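Local atomic coordinates of caprin-1 (PDB entry 4WBE), a protein that binds mRNAs and regulates their transport, translation and/or stability, and plays an essential role in cytoplasmic stress granule formation. Residues R7-A10 with E11-R14; L28-D31 with E32-T35; M68-L72 with N73-E77; K103-V106 with E107-F110. One frame throughout, in Å; residues are numbered along the deposited sequence.

Contact 1 of 4, residues R7-A10 with E11-R14; sequences REEA and EQKR
Glu9 and Lys13, one helical turn apart on helix 2-27, lie side by side with their chains pointing the same way. Starting at CB, Lys13 first meets backbone: its CB sits 3.4 Å from Glu9 O, and CG comes closer still to that oxygen. The chain bends at chi2 (-69°), which brings the next methylenes alongside the Glu9 carboxylate, with CD the looser of the two and CE 3.2 Å from OE2. From CE the chain leads away again, and NZ stands 4.3 Å from Glu9 OE2, too far for a salt bridge; it pairs with Glu77 of the second subunit. Glu9 reaches this place by its own bend at chi2 (72°). Its side chain crosses that of Gln12 at about a right angle, the planes 83° apart, and Glu9 OE2 stays 3.9 Å from Gln12 OE1. With Glu9 cut back to an alanine, Lys13 CE would probably lose the carboxylate beside it and its chain be freer to turn, Glu77 of the second subunit still holding NZ. Beneath these side chains the helix is regular, Lys13 N donating to Glu9 O at 2.9 Å and Arg14 N to Ala10 O at 3.0 Å. The second subunit is met by more than Lys13: Glu11 and Arg14 exchange salt bridges with its Arg14 and Glu11, and Glu8 and Gln12 pack on its Trp84. Arg14 also pairs with Glu88, tying this predicted coiled-coil segment to the end of helix 77-88.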
loop_
_atom_site.group_PDB
_atom_site.type_symbol
_atom_site.label_atom_id
_atom_site.label_comp_id
_atom_site.label_asym_id
_atom_site.label_seq_id
_atom_site.Cartn_x
_atom_site.Cartn_y
_atom_site.Cartn_z
ATOM N N ARG A 7 11.084 -16.928 -2.680
ATOM C CA ARG A 7 11.187 -15.659 -1.974
ATOM C C ARG A 7 10.424 -14.555 -2.704
ATOM O O ARG A 7 9.770 -13.722 -2.083
ATOM C CB ARG A 7 12.665 -15.286 -1.748
ATOM C CG ARG A 7 13.341 -16.190 -0.706
ATOM C CD ARG A 7 14.686 -15.667 -0.191
ATOM N NE ARG A 7 15.700 -15.520 -1.234
ATOM C CZ ARG A 7 16.518 -16.492 -1.627
ATOM N NH1 ARG A 7 16.438 -17.698 -1.077
ATOM N NH2 ARG A 7 17.413 -16.261 -2.578
ATOM N N GLU A 8 10.516 -14.556 -4.027
ATOM C CA GLU A 8 9.796 -13.584 -4.837
ATOM C C GLU A 8 8.273 -13.749 -4.707
ATOM O O GLU A 8 7.532 -12.762 -4.635
ATOM C CB GLU A 8 10.298 -13.640 -6.284
ATOM C CG GLU A 8 11.751 -13.150 -6.415
ATOM C CD GLU A 8 12.316 -13.267 -7.820
ATOM O OE1 GLU A 8 11.618 -13.804 -8.708
ATOM O OE2 GLU A 8 13.462 -12.814 -8.037
ATOM N N GLU A 9 7.816 -14.994 -4.658
ATOM C CA GLU A 9 6.403 -15.272 -4.458
ATOM C C GLU A 9 5.947 -14.785 -3.090
ATOM O O GLU A 9 4.902 -14.152 -2.961
ATOM C CB GLU A 9 6.140 -16.777 -4.556
ATOM C CG GLU A 9 4.669 -17.137 -4.438
ATOM C CD GLU A 9 3.894 -16.736 -5.679
ATOM O OE1 GLU A 9 4.304 -17.154 -6.783
ATOM O OE2 GLU A 9 2.896 -15.989 -5.560
ATOM N N ALA A 10 6.738 -15.087 -2.066
ATOM C CA ALA A 10 6.401 -14.670 -0.710
ATOM C C ALA A 10 6.320 -13.150 -0.589
ATOM O O ALA A 10 5.492 -12.626 0.147
ATOM C CB ALA A 10 7.392 -15.249 0.298
ATOM N N GLU A 11 7.193 -12.450 -1.305
ATOM C CA GLU A 11 7.190 -10.997 -1.267
ATOM C C GLU A 11 5.949 -10.439 -1.963
ATOM O O GLU A 11 5.299 -9.534 -1.448
ATOM C CB GLU A 11 8.486 -10.425 -1.845
ATOM C CG GLU A 11 8.676 -8.956 -1.503
ATOM C CD GLU A 11 10.073 -8.455 -1.815
ATOM O OE1 GLU A 11 10.849 -9.208 -2.440
ATOM O OE2 GLU A 11 10.407 -7.332 -1.390
ATOM N N GLN A 12 5.622 -10.986 -3.129
ATOM C CA GLN A 12 4.399 -10.596 -3.823
ATOM C C GLN A 12 3.150 -10.843 -2.988
ATOM O O GLN A 12 2.269 -9.980 -2.923
ATOM C CB GLN A 12 4.261 -11.351 -5.145
ATOM C CG GLN A 12 5.224 -10.919 -6.227
ATOM C CD GLN A 12 5.323 -11.940 -7.343
ATOM O OE1 GLN A 12 4.750 -13.027 -7.260
ATOM N NE2 GLN A 12 6.049 -11.591 -8.401
ATOM N N LYS A 13 3.081 -12.014 -2.356
ATOM C CA LYS A 13 1.953 -12.384 -1.494
ATOM C C LYS A 13 1.852 -11.448 -0.304
ATOM O O LYS A 13 0.758 -11.141 0.173
ATOM C CB LYS A 13 2.096 -13.832 -1.015
ATOM C CG LYS A 13 1.923 -14.877 -2.117
ATOM C CD LYS A 13 0.479 -14.935 -2.613
ATOM C CE LYS A 13 0.293 -16.036 -3.665
ATOM N NZ LYS A 13 -1.145 -16.197 -4.038
ATOM N N ARG A 14 3.011 -11.022 0.187
ATOM C CA ARG A 14 3.080 -10.049 1.262
ATOM C C ARG A 14 2.501 -8.699 0.818
ATOM O O ARG A 14 1.758 -8.056 1.567
ATOM C CB ARG A 14 4.537 -9.901 1.711
ATOM C CG ARG A 14 4.761 -8.802 2.712
ATOM C CD ARG A 14 5.966 -9.085 3.599
ATOM N NE ARG A 14 6.412 -10.473 3.482
ATOM C CZ ARG A 14 6.567 -11.302 4.509
ATOM N NH1 ARG A 14 6.320 -10.885 5.743
ATOM N NH2 ARG A 14 6.973 -12.547 4.303
#

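Contact 2 of 4, residues L28-D31 with E32-T35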
loop_
_atom_site.group_PDB
_atom_site.type_symbol
_atom_site.label_atom_id
_atom_site.label_comp_id
_atom_site.label_asym_id
_atom_site.label_seq_id
_atom_site.Cartn_x
_atom_site.Cartn_y
_atom_site.Cartn_z
ATOM N N LEU A 28 -12.772 0.590 7.718
ATOM C CA LEU A 28 -13.012 0.732 9.151
ATOM C C LEU A 28 -13.331 2.171 9.543
ATOM O O LEU A 28 -13.640 2.447 10.701
ATOM C CB LEU A 28 -11.818 0.216 9.953
ATOM C CG LEU A 28 -11.677 -1.302 10.004
ATOM C CD1 LEU A 28 -10.584 -1.705 10.969
ATOM C CD2 LEU A 28 -12.998 -1.897 10.431
ATOM N N GLY A 29 -13.238 3.085 8.585
ATOM C CA GLY A 29 -13.661 4.454 8.818
ATOM C C GLY A 29 -15.162 4.636 8.663
ATOM O O GLY A 29 -15.716 5.642 9.108
ATOM N N ASP A 30 -15.828 3.660 8.047
ATOM C CA ASP A 30 -17.278 3.732 7.869
ATOM C C ASP A 30 -17.983 3.205 9.108
ATOM O O ASP A 30 -17.742 2.074 9.536
ATOM C CB ASP A 30 -17.727 2.936 6.640
ATOM C CG ASP A 30 -19.220 3.078 6.357
ATOM O OD1 ASP A 30 -19.918 3.821 7.085
ATOM O OD2 ASP A 30 -19.702 2.435 5.400
ATOM N N ASP A 31 -18.846 4.039 9.686
ATOM C CA ASP A 31 -19.544 3.690 10.917
ATOM C C ASP A 31 -20.388 2.429 10.747
ATOM O O ASP A 31 -20.483 1.611 11.662
ATOM C CB ASP A 31 -20.417 4.856 11.405
ATOM C CG ASP A 31 -19.597 6.020 11.951
ATOM O OD1 ASP A 31 -18.567 5.775 12.619
ATOM O OD2 ASP A 31 -19.994 7.184 11.723
ATOM N N GLU A 32 -20.986 2.266 9.571
ATOM C CA GLU A 32 -21.822 1.101 9.302
ATOM C C GLU A 32 -20.975 -0.183 9.336
ATOM O O GLU A 32 -21.414 -1.218 9.845
ATOM C CB GLU A 32 -22.499 1.248 7.938
ATOM C CG GLU A 32 -23.289 2.550 7.761
ATOM C CD GLU A 32 -24.412 2.741 8.769
ATOM O OE1 GLU A 32 -25.096 1.755 9.120
ATOM O OE2 GLU A 32 -24.610 3.895 9.207
ATOM N N VAL A 33 -19.761 -0.109 8.796
ATOM C CA VAL A 33 -18.836 -1.245 8.820
ATOM C C VAL A 33 -18.445 -1.637 10.246
ATOM O O VAL A 33 -18.457 -2.817 10.602
ATOM C CB VAL A 33 -17.566 -0.960 7.985
ATOM C CG1 VAL A 33 -16.492 -2.020 8.230
ATOM C CG2 VAL A 33 -17.915 -0.874 6.498
ATOM N N ARG A 34 -18.105 -0.640 11.054
ATOM C CA ARG A 34 -17.736 -0.862 12.448
ATOM C C ARG A 34 -18.870 -1.525 13.221
ATOM O O ARG A 34 -18.640 -2.427 14.033
ATOM C CB ARG A 34 -17.346 0.466 13.097
ATOM C CG ARG A 34 -16.188 1.163 12.397
ATOM C CD ARG A 34 -15.972 2.568 12.936
ATOM N NE ARG A 34 -15.349 2.592 14.256
ATOM C CZ ARG A 34 -14.040 2.681 14.464
ATOM N NH1 ARG A 34 -13.207 2.754 13.435
ATOM N NH2 ARG A 34 -13.564 2.707 15.701
ATOM N N THR A 35 -20.092 -1.071 12.960
ATOM C CA THR A 35 -21.273 -1.637 13.590
ATOM C C THR A 35 -21.428 -3.107 13.231
ATOM O O THR A 35 -21.595 -3.954 14.110
ATOM C CB THR A 35 -22.552 -0.891 13.159
ATOM O OG1 THR A 35 -22.512 0.456 13.646
ATOM C CG2 THR A 35 -23.784 -1.588 13.711
#
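Arg34 folds back along the turn to hold the carbonyl of Leu28, NH1 donating to Leu28 O at 2.8 Å with an N-H...O angle of 160°. The oxygen lies at the edge of the guanidinium, only 6° out of its plane, and Arg34 CD also rests on it at 3.2 Å. A bend at chi3 (74°) turns the guanidinium back to this carbonyl, while NH2 forms a salt bridge with Asp56 of helix 49-62, so two partners fix the rotation of the group. Next to it Asp30 OD1 takes the backbone N-H of Glu32 at 3.1 Å, the donor coming from above the carboxylate plane. Asp30 O in turn accepts from Arg34 N. One step on, Asp31 O receives two donors from Thr35, the backbone N at 3.0 Å and OG1 at 3.1 Å, which arrive from opposite faces of the carbonyl plane. On the buried side Leu28 CD2 meets Val33 CG1 at 4.1 Å, their chains crossing at about a right angle. Leu28 packs on Leu52 and Leu55 of helix 49-62, and Val33 on Tyr114 and Phe115. This is an aspartate N-cap opening helix 31-39, directly after the short loop that leaves helix 2-27.

Contact 3 of 4, residues M68-L72 with N73-E77; sequences MSLRL and NEQYE
Arg71 O receives the backbone N-H of Glu74 at 3.1 Å and a weak bond from Gln75 N, while Leu72 O takes a second weak bond from Gln75 N. The Glu74 side chain reaches back to the start of this turn: with CG anti to the carbonyl carbon (chi1 -63°) and the chain extended beyond it, OE1 accepts from Arg71 N at 3.0 Å through its anti lone pair. Water 1 also donates to that oxygen and links it to Ser69 O. This side-chain-to-backbone bond closes the turn that leads into the short, weakly bonded helix 72-75. With an alanine in place of Glu74, Arg71 N would probably lose its acceptor and water 1 the oxygen that ties it to this side chain. Asn73 ND2 sits over one face of the Arg71 guanidinium, 3.6 Å above its centre, the amide plane nearly perpendicular. Arg71 NE forms a salt bridge with Asp116 of the second subunit, which also receives Leu72 N. Leu70 CD1 lies 4.1 Å from Gln75 NE2, the amide being held at its other end, where Gln75 OE1 accepts from Asp67 N and Arg66 NH1. Water 2 joins Leu72 O to Tyr76 N.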
loop_
_atom_site.group_PDB
_atom_site.type_symbol
_atom_site.label_atom_id
_atom_site.label_comp_id
_atom_site.label_asym_id
_atom_site.label_seq_id
_atom_site.Cartn_x
_atom_site.Cartn_y
_atom_site.Cartn_z
ATOM N N MET A 68 5.261 18.068 7.135
ATOM C CA MET A 68 6.067 19.010 6.349
ATOM C C MET A 68 7.551 19.057 6.740
ATOM O O MET A 68 8.383 19.550 5.976
ATOM C CB MET A 68 5.424 20.413 6.388
ATOM C CG MET A 68 5.827 21.326 7.568
ATOM S SD MET A 68 5.061 22.988 7.509
ATOM C CE MET A 68 3.366 22.532 7.776
ATOM N N SER A 69 7.887 18.531 7.916
ATOM C CA SER A 69 9.282 18.440 8.333
ATOM C C SER A 69 9.974 17.213 7.733
ATOM O O SER A 69 11.184 17.041 7.886
ATOM C CB SER A 69 9.380 18.385 9.858
ATOM O OG SER A 69 8.888 17.151 10.337
ATOM N N LEU A 70 9.212 16.370 7.040
ATOM C CA LEU A 70 9.767 15.159 6.437
ATOM C C LEU A 70 9.733 15.194 4.914
ATOM O O LEU A 70 8.736 15.589 4.310
ATOM C CB LEU A 70 9.017 13.908 6.918
ATOM C CG LEU A 70 9.091 13.517 8.393
ATOM C CD1 LEU A 70 8.313 12.223 8.652
ATOM C CD2 LEU A 70 10.546 13.376 8.836
ATOM N N ARG A 71 10.834 14.782 4.298
ATOM C CA ARG A 71 10.861 14.587 2.854
ATOM C C ARG A 71 10.028 13.356 2.489
ATOM O O ARG A 71 9.719 12.534 3.358
ATOM C CB ARG A 71 12.303 14.427 2.366
ATOM C CG ARG A 71 13.163 15.674 2.556
ATOM C CD ARG A 71 14.557 15.470 1.983
ATOM N NE ARG A 71 14.494 15.267 0.538
ATOM C CZ ARG A 71 15.521 14.892 -0.217
ATOM N NH1 ARG A 71 16.708 14.658 0.330
ATOM N NH2 ARG A 71 15.356 14.742 -1.526
ATOM N N LEU A 72 9.656 13.231 1.218
ATOM C CA LEU A 72 8.857 12.088 0.772
ATOM C C LEU A 72 9.546 10.753 1.066
ATOM O O LEU A 72 8.897 9.788 1.500
ATOM C CB LEU A 72 8.564 12.180 -0.732
ATOM C CG LEU A 72 7.776 11.005 -1.335
ATOM C CD1 LEU A 72 6.367 10.917 -0.748
ATOM C CD2 LEU A 72 7.739 11.052 -2.872
ATOM N N ASN A 73 10.855 10.697 0.851
ATOM C CA ASN A 73 11.596 9.444 1.035
ATOM C C ASN A 73 11.729 9.047 2.506
ATOM O O ASN A 73 12.171 7.938 2.820
ATOM C CB ASN A 73 12.994 9.554 0.407
ATOM C CG ASN A 73 13.949 10.382 1.241
ATOM O OD1 ASN A 73 14.494 9.900 2.239
ATOM N ND2 ASN A 73 14.138 11.636 0.863
ATOM N N GLU A 74 11.340 9.950 3.404
ATOM C CA GLU A 74 11.383 9.684 4.838
ATOM C C GLU A 74 10.017 9.417 5.451
ATOM O O GLU A 74 9.914 8.756 6.491
ATOM C CB GLU A 74 11.967 10.902 5.552
ATOM C CG GLU A 74 13.395 11.240 5.202
ATOM C CD GLU A 74 13.856 12.527 5.869
ATOM O OE1 GLU A 74 13.210 13.582 5.675
ATOM O OE2 GLU A 74 14.832 12.466 6.635
ATOM N N GLN A 75 8.981 9.957 4.820
ATOM C CA GLN A 75 7.625 9.938 5.369
ATOM C C GLN A 75 7.127 8.555 5.770
ATOM O O GLN A 75 6.395 8.407 6.746
ATOM C CB GLN A 75 6.649 10.582 4.382
ATOM C CG GLN A 75 5.192 10.602 4.842
ATOM C CD GLN A 75 4.995 11.455 6.086
ATOM O OE1 GLN A 75 5.026 12.686 6.023
ATOM N NE2 GLN A 75 4.765 10.800 7.223
ATOM N N TYR A 76 7.520 7.541 5.012
ATOM C CA TYR A 76 6.965 6.209 5.219
ATOM C C TYR A 76 7.954 5.180 5.739
ATOM O O TYR A 76 7.682 3.976 5.685
ATOM C CB TYR A 76 6.308 5.726 3.930
ATOM C CG TYR A 76 5.107 6.554 3.553
ATOM C CD1 TYR A 76 3.894 6.365 4.195
ATOM C CD2 TYR A 76 5.181 7.515 2.552
ATOM C CE1 TYR A 76 2.791 7.108 3.859
ATOM C CE2 TYR A 76 4.076 8.268 2.207
ATOM C CZ TYR A 76 2.886 8.058 2.868
ATOM O OH TYR A 76 1.772 8.787 2.548
ATOM N N GLU A 77 9.092 5.646 6.247
ATOM C CA GLU A 77 10.076 4.739 6.807
ATOM C C GLU A 77 9.479 3.961 7.987
ATOM O O GLU A 77 9.475 2.727 7.984
ATOM C CB GLU A 77 11.346 5.502 7.217
ATOM C CG GLU A 77 12.373 4.652 7.945
ATOM C CD GLU A 77 13.085 3.664 7.022
ATOM O OE1 GLU A 77 13.111 3.890 5.791
ATOM O OE2 GLU A 77 13.628 2.661 7.535
HETATM O O HOH W 1 13.510 16.097 6.979
HETATM O O HOH W 2 9.039 7.485 2.592
#

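Contact 4 of 4, residues K103-V106 with E107-F110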
loop_
_atom_site.group_PDB
_atom_site.type_symbol
_atom_site.label_atom_id
_atom_site.label_comp_id
_atom_site.label_asym_id
_atom_site.label_seq_id
_atom_site.Cartn_x
_atom_site.Cartn_y
_atom_site.Cartn_z
ATOM N N LYS A 103 -1.880 -8.841 14.385
ATOM C CA LYS A 103 -1.964 -9.757 13.259
ATOM C C LYS A 103 -3.116 -10.748 13.467
ATOM O O LYS A 103 -3.864 -11.040 12.534
ATOM C CB LYS A 103 -0.645 -10.506 13.063
ATOM C CG LYS A 103 -0.716 -11.529 11.938
ATOM C CD LYS A 103 0.591 -12.284 11.778
ATOM C CE LYS A 103 0.479 -13.329 10.681
ATOM N NZ LYS A 103 1.789 -13.998 10.477
ATOM N N GLU A 104 -3.264 -11.249 14.691
ATOM C CA GLU A 104 -4.362 -12.164 15.006
ATOM C C GLU A 104 -5.728 -11.500 14.797
ATOM O O GLU A 104 -6.655 -12.127 14.288
ATOM C CB GLU A 104 -4.220 -12.692 16.438
ATOM C CG GLU A 104 -3.041 -13.640 16.630
ATOM C CD GLU A 104 -2.658 -13.817 18.090
ATOM O OE1 GLU A 104 -3.324 -13.220 18.963
ATOM O OE2 GLU A 104 -1.685 -14.551 18.362
ATOM N N ILE A 105 -5.842 -10.236 15.190
ATOM C CA ILE A 105 -7.044 -9.451 14.926
ATOM C C ILE A 105 -7.335 -9.321 13.433
ATOM O O ILE A 105 -8.462 -9.556 12.993
ATOM C CB ILE A 105 -6.955 -8.044 15.561
ATOM C CG1 ILE A 105 -6.898 -8.153 17.087
ATOM C CG2 ILE A 105 -8.148 -7.200 15.164
ATOM C CD1 ILE A 105 -6.623 -6.825 17.800
ATOM N N VAL A 106 -6.322 -8.932 12.664
ATOM C CA VAL A 106 -6.461 -8.771 11.218
ATOM C C VAL A 106 -6.880 -10.081 10.550
ATOM O O VAL A 106 -7.748 -10.099 9.674
ATOM C CB VAL A 106 -5.150 -8.246 10.574
ATOM C CG1 VAL A 106 -5.232 -8.322 9.059
ATOM C CG2 VAL A 106 -4.883 -6.810 11.005
ATOM N N GLU A 107 -6.255 -11.177 10.968
ATOM C CA GLU A 107 -6.617 -12.492 10.445
ATOM C C GLU A 107 -8.094 -12.818 10.673
ATOM O O GLU A 107 -8.766 -13.337 9.779
ATOM C CB GLU A 107 -5.753 -13.584 11.075
ATOM C CG GLU A 107 -4.326 -13.647 10.548
ATOM C CD GLU A 107 -3.468 -14.589 11.365
ATOM O OE1 GLU A 107 -3.630 -14.608 12.601
ATOM O OE2 GLU A 107 -2.649 -15.317 10.775
ATOM N N ARG A 108 -8.600 -12.521 11.865
ATOM C CA ARG A 108 -10.005 -12.795 12.153
ATOM C C ARG A 108 -10.926 -11.949 11.276
ATOM O O ARG A 108 -11.975 -12.425 10.827
ATOM C CB ARG A 108 -10.347 -12.626 13.640
ATOM C CG ARG A 108 -9.888 -13.787 14.519
ATOM C CD ARG A 108 -10.517 -13.726 15.910
ATOM N NE ARG A 108 -10.081 -12.574 16.689
ATOM C CZ ARG A 108 -10.858 -11.526 16.944
ATOM N NH1 ARG A 108 -12.104 -11.494 16.491
ATOM N NH2 ARG A 108 -10.394 -10.514 17.654
ATOM N N VAL A 109 -10.537 -10.698 11.036
ATOM C CA VAL A 109 -11.299 -9.827 10.141
ATOM C C VAL A 109 -11.294 -10.361 8.704
ATOM O O VAL A 109 -12.358 -10.508 8.093
ATOM C CB VAL A 109 -10.766 -8.379 10.162
ATOM C CG1 VAL A 109 -11.499 -7.532 9.134
ATOM C CG2 VAL A 109 -10.935 -7.772 11.541
ATOM N N PHE A 110 -10.105 -10.665 8.182
ATOM C CA PHE A 110 -9.966 -11.278 6.864
ATOM C C PHE A 110 -10.823 -12.536 6.737
ATOM O O PHE A 110 -11.548 -12.719 5.756
ATOM C CB PHE A 110 -8.508 -11.692 6.618
ATOM C CG PHE A 110 -7.590 -10.559 6.238
ATOM C CD1 PHE A 110 -8.096 -9.312 5.906
ATOM C CD2 PHE A 110 -6.214 -10.752 6.200
ATOM C CE1 PHE A 110 -7.241 -8.265 5.540
ATOM C CE2 PHE A 110 -5.352 -9.712 5.833
ATOM C CZ PHE A 110 -5.869 -8.470 5.502
#
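Phe110 N donates to Val106 O at 2.8 Å in an almost perfectly straight bond, the N-H...O angle 179°. Glu107 N to Lys103 O, at 2.9 Å, is nearly as short, and Arg108 N to Glu104 O and Val109 N to Ile105 O complete the run of i to i+4 bonds in helix 99-111. The charged side chains run along the helix or across to other parts of the chain. Lys103 is fully extended and crosses Glu107, its CE 3.7 Å from Glu107 OE2, but NZ stays 4.6 Å from that oxygen and bonds instead to Leu87 O. The Glu107 chain leans back over the preceding turn, with CG 3.3 Å from Lys103 O and OE1 3.5 Å from Glu104 CA. Arg108 sends NH2 to a salt bridge with Glu51 of helix 49-62.

The apolar side is carried by Val106 and Phe110, which run side by side. With CG1 anti to the backbone N (chi1 170°), Val106 sets this methyl over one face of the Phe110 ring, a CH-pi contact 3.7 Å from the centroid and displaced toward CE2. Beyond this pair, Val106, Val109 and Phe110 pack on helix 2-27 and Ile105 on helix 49-62, while Phe110 also touches Leu72 of the second subunit. The chemistry is that of an amphipathic helix: buried aliphatic groups and the Phe110 side chain join it to its neighbours by dispersion and fit, the ring face meeting Val106 within the helix, whereas its lysine and arginine spend their charged ends on partners in other parts of the chain.

The four contacts follow one another along the chain without overlap, all inside the dimerization domain of caprin-1. Contact 1 lies near the start of helix 2-27 and contact 2 just past its end, at the opening of helix 31-39; their centres are 31 Å apart, on opposite sides of the chain's centre. Contact 4, on helix 99-111, is the innermost, its centre 16 Å from that of contact 2 and 20 Å from that of contact 1. Contact 3, at helix 72-75, is about 29 Å from contact 4, between centres. Contacts 1, 3 and, through Phe110, 4 meet the second subunit, so their helices serve the dimer as well as the fold, whereas contact 2 is touched by no other chain of the assembly.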